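Local coordinates for protein glycosyl hydrolase, BNR repeat (Ralstonia eutropha, PDB 3B7F) that is of unestablished function but may hydrolyse glycosidic bonds, as its seven-bladed beta-propeller with BNR repeats suggests, at residues A[41-45]-A[351-357]. Numbering follows the deposited sequence.
Sequences ARRTW and HAPVGVY. With EDO (1,2-ethanediol), chain P.
His351 CB packs over one face of the Arg42 guanidinium, 3.5 Å from Arg42 CZ and over the centre of the flat group. The imidazole runs alongside the arginine chain, the two side chains sliding past each other in opposite directions with His351 CD2 3.6 Å from Arg42 NE; the planes are 41° apart, so this is no parallel stack. His351 NE2 is hydrogen-bonded to Gly21 O. Two residues on, after a cis peptide bond, Pro353 offers its carbonyl to the arginine end-on. Both NH1 and NH2 of Arg42 donate to Pro353 O, in the carbonyl plane, with the oxygen in the guanidinium plane; NH2 is 2.9 Å away. Both bonds are bent, as expected when one oxygen is shared by two nitrogens. With CG beside the backbone N and the chain extended at chi2, the bend at chi3 (-70°) turns the guanidinium toward this oxygen. Beside it the backbone passes the edge of the guanidinium at Gly355. Gly355 N and Arg42 NH1 are both donors and do not bond each other; Asp349 receives both, with OD2 in a salt bridge to NH1 and OD1 hydrogen-bonded to Gly355 N. Tyr357 OH also bonds to Asp349 OD2, and lies 3.7 Å from Arg42 CD. Tyr357 CE1 then meets the indole at Trp45 CZ2, 3.6 Å away, in an oblique pair with the ring planes at 76°. The contact joins two neighbouring propeller blades: the loop between strands 32-38 and 45-51 reaches across to the turn leading into strand 356-359, and Leu25 of strand 24-29 touches both Trp45 and Tyr357.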
loop_
_atom_site.group_PDB
_atom_site.type_symbol
_atom_site.label_atom_id
_atom_site.label_comp_id
_atom_site.label_asym_id
_atom_site.label_seq_id
_atom_site.Cartn_x
_atom_site.Cartn_y
_atom_site.Cartn_z
ATOM N N ALA A 41 3.006 19.328 17.250
ATOM C CA ALA A 41 3.749 18.407 18.076
ATOM C C ALA A 41 3.305 16.950 17.919
ATOM O O ALA A 41 3.924 16.106 18.511
ATOM C CB ALA A 41 3.641 18.828 19.565
ATOM N N ARG A 42 2.245 16.662 17.151
ATOM C CA ARG A 42 1.710 15.314 16.941
ATOM C C ARG A 42 1.334 14.620 18.235
ATOM O O ARG A 42 1.541 13.388 18.366
ATOM C CB ARG A 42 2.665 14.426 16.122
ATOM C CG ARG A 42 2.920 14.929 14.705
ATOM C CD ARG A 42 3.941 14.067 13.997
ATOM N NE ARG A 42 5.266 14.255 14.576
ATOM C CZ ARG A 42 6.341 13.476 14.394
ATOM N NH1 ARG A 42 6.276 12.387 13.680
ATOM N NH2 ARG A 42 7.501 13.799 14.981
ATOM N N ARG A 43 0.786 15.387 19.191
ATOM C CA ARG A 43 0.369 14.781 20.470
ATOM C C ARG A 43 -1.159 14.677 20.626
ATOM O O ARG A 43 -1.625 13.660 21.117
ATOM C CB ARG A 43 1.061 15.416 21.683
ATOM C CG ARG A 43 0.351 16.474 22.479
ATOM C CD ARG A 43 0.860 16.384 23.919
ATOM N NE ARG A 43 0.352 15.183 24.605
ATOM C CZ ARG A 43 -0.691 15.123 25.447
ATOM N NH1 ARG A 43 -1.405 16.206 25.796
ATOM N NH2 ARG A 43 -1.023 13.949 25.983
ATOM N N THR A 44 -1.912 15.691 20.209
ATOM C CA THR A 44 -3.377 15.630 20.227
ATOM C C THR A 44 -3.872 15.545 18.773
ATOM O O THR A 44 -3.272 16.151 17.881
ATOM C CB THR A 44 -4.014 16.830 20.970
ATOM O OG1 THR A 44 -3.683 18.033 20.277
ATOM C CG2 THR A 44 -3.511 16.899 22.413
ATOM N N TRP A 45 -4.952 14.781 18.557
ATOM C CA TRP A 45 -5.553 14.554 17.245
ATOM C C TRP A 45 -7.060 14.840 17.213
ATOM O O TRP A 45 -7.763 14.609 18.176
ATOM C CB TRP A 45 -5.314 13.113 16.787
ATOM C CG TRP A 45 -3.861 12.787 16.553
ATOM C CD1 TRP A 45 -2.943 12.498 17.497
ATOM C CD2 TRP A 45 -3.176 12.700 15.292
ATOM N NE1 TRP A 45 -1.736 12.240 16.923
ATOM C CE2 TRP A 45 -1.842 12.360 15.570
ATOM C CE3 TRP A 45 -3.560 12.878 13.963
ATOM C CZ2 TRP A 45 -0.882 12.204 14.574
ATOM C CZ3 TRP A 45 -2.600 12.727 12.966
ATOM C CH2 TRP A 45 -1.281 12.382 13.274
ATOM N N HIS A 351 8.274 13.671 9.280
ATOM C CA HIS A 351 8.767 14.538 10.350
ATOM C C HIS A 351 10.049 13.965 10.908
ATOM O O HIS A 351 10.471 12.881 10.509
ATOM C CB HIS A 351 7.716 14.692 11.456
ATOM C CG HIS A 351 6.615 15.640 11.115
ATOM N ND1 HIS A 351 6.029 15.680 9.868
ATOM C CD2 HIS A 351 5.954 16.541 11.876
ATOM C CE1 HIS A 351 5.079 16.598 9.865
ATOM N NE2 HIS A 351 5.004 17.125 11.077
ATOM N N ALA A 352 10.676 14.716 11.803
ATOM C CA ALA A 352 11.882 14.305 12.507
ATOM C C ALA A 352 11.569 14.350 14.001
ATOM O O ALA A 352 11.330 15.433 14.533
ATOM C CB ALA A 352 13.047 15.225 12.174
ATOM N N PRO A 353 11.472 13.181 14.675
ATOM C CA PRO A 353 11.575 11.814 14.201
ATOM C C PRO A 353 10.351 11.404 13.404
ATOM O O PRO A 353 9.296 11.989 13.541
ATOM C CB PRO A 353 11.650 10.983 15.475
ATOM C CG PRO A 353 11.308 11.815 16.539
ATOM C CD PRO A 353 11.214 13.229 16.114
ATOM N N VAL A 354 10.515 10.405 12.562
ATOM C CA VAL A 354 9.449 9.892 11.752
ATOM C C VAL A 354 8.401 9.214 12.637
ATOM O O VAL A 354 8.733 8.472 13.557
ATOM C CB VAL A 354 9.988 8.920 10.671
ATOM C CG1 VAL A 354 8.860 8.070 10.110
ATOM C CG2 VAL A 354 10.665 9.713 9.604
ATOM N N GLY A 355 7.151 9.557 12.374
ATOM C CA GLY A 355 6.002 9.003 13.017
ATOM C C GLY A 355 5.475 7.881 12.152
ATOM O O GLY A 355 5.647 7.906 10.924
ATOM N N VAL A 356 4.892 6.876 12.807
ATOM C CA VAL A 356 4.385 5.660 12.166
ATOM C C VAL A 356 2.950 5.411 12.677
ATOM O O VAL A 356 2.602 5.687 13.833
ATOM C CB VAL A 356 5.311 4.451 12.438
ATOM C CG1 VAL A 356 4.876 3.233 11.603
ATOM C CG2 VAL A 356 6.769 4.799 12.147
ATOM N N TYR A 357 2.106 4.913 11.801
ATOM C CA TYR A 357 0.690 4.790 12.118
ATOM C C TYR A 357 0.142 3.532 11.552
ATOM O O TYR A 357 0.585 3.092 10.509
ATOM C CB TYR A 357 -0.067 5.961 11.447
ATOM C CG TYR A 357 0.535 7.323 11.723
ATOM C CD1 TYR A 357 0.150 8.062 12.841
ATOM C CD2 TYR A 357 1.540 7.857 10.898
ATOM C CE1 TYR A 357 0.742 9.306 13.133
ATOM C CE2 TYR A 357 2.124 9.076 11.194
ATOM C CZ TYR A 357 1.704 9.811 12.304
ATOM O OH TYR A 357 2.271 11.046 12.605
HETATM C C1 EDO P . -5.585 20.151 16.164
HETATM O O1 EDO P . -5.874 18.949 15.442
HETATM C C2 EDO P . -5.730 19.912 17.666
HETATM O O2 EDO P . -5.356 18.567 18.010
#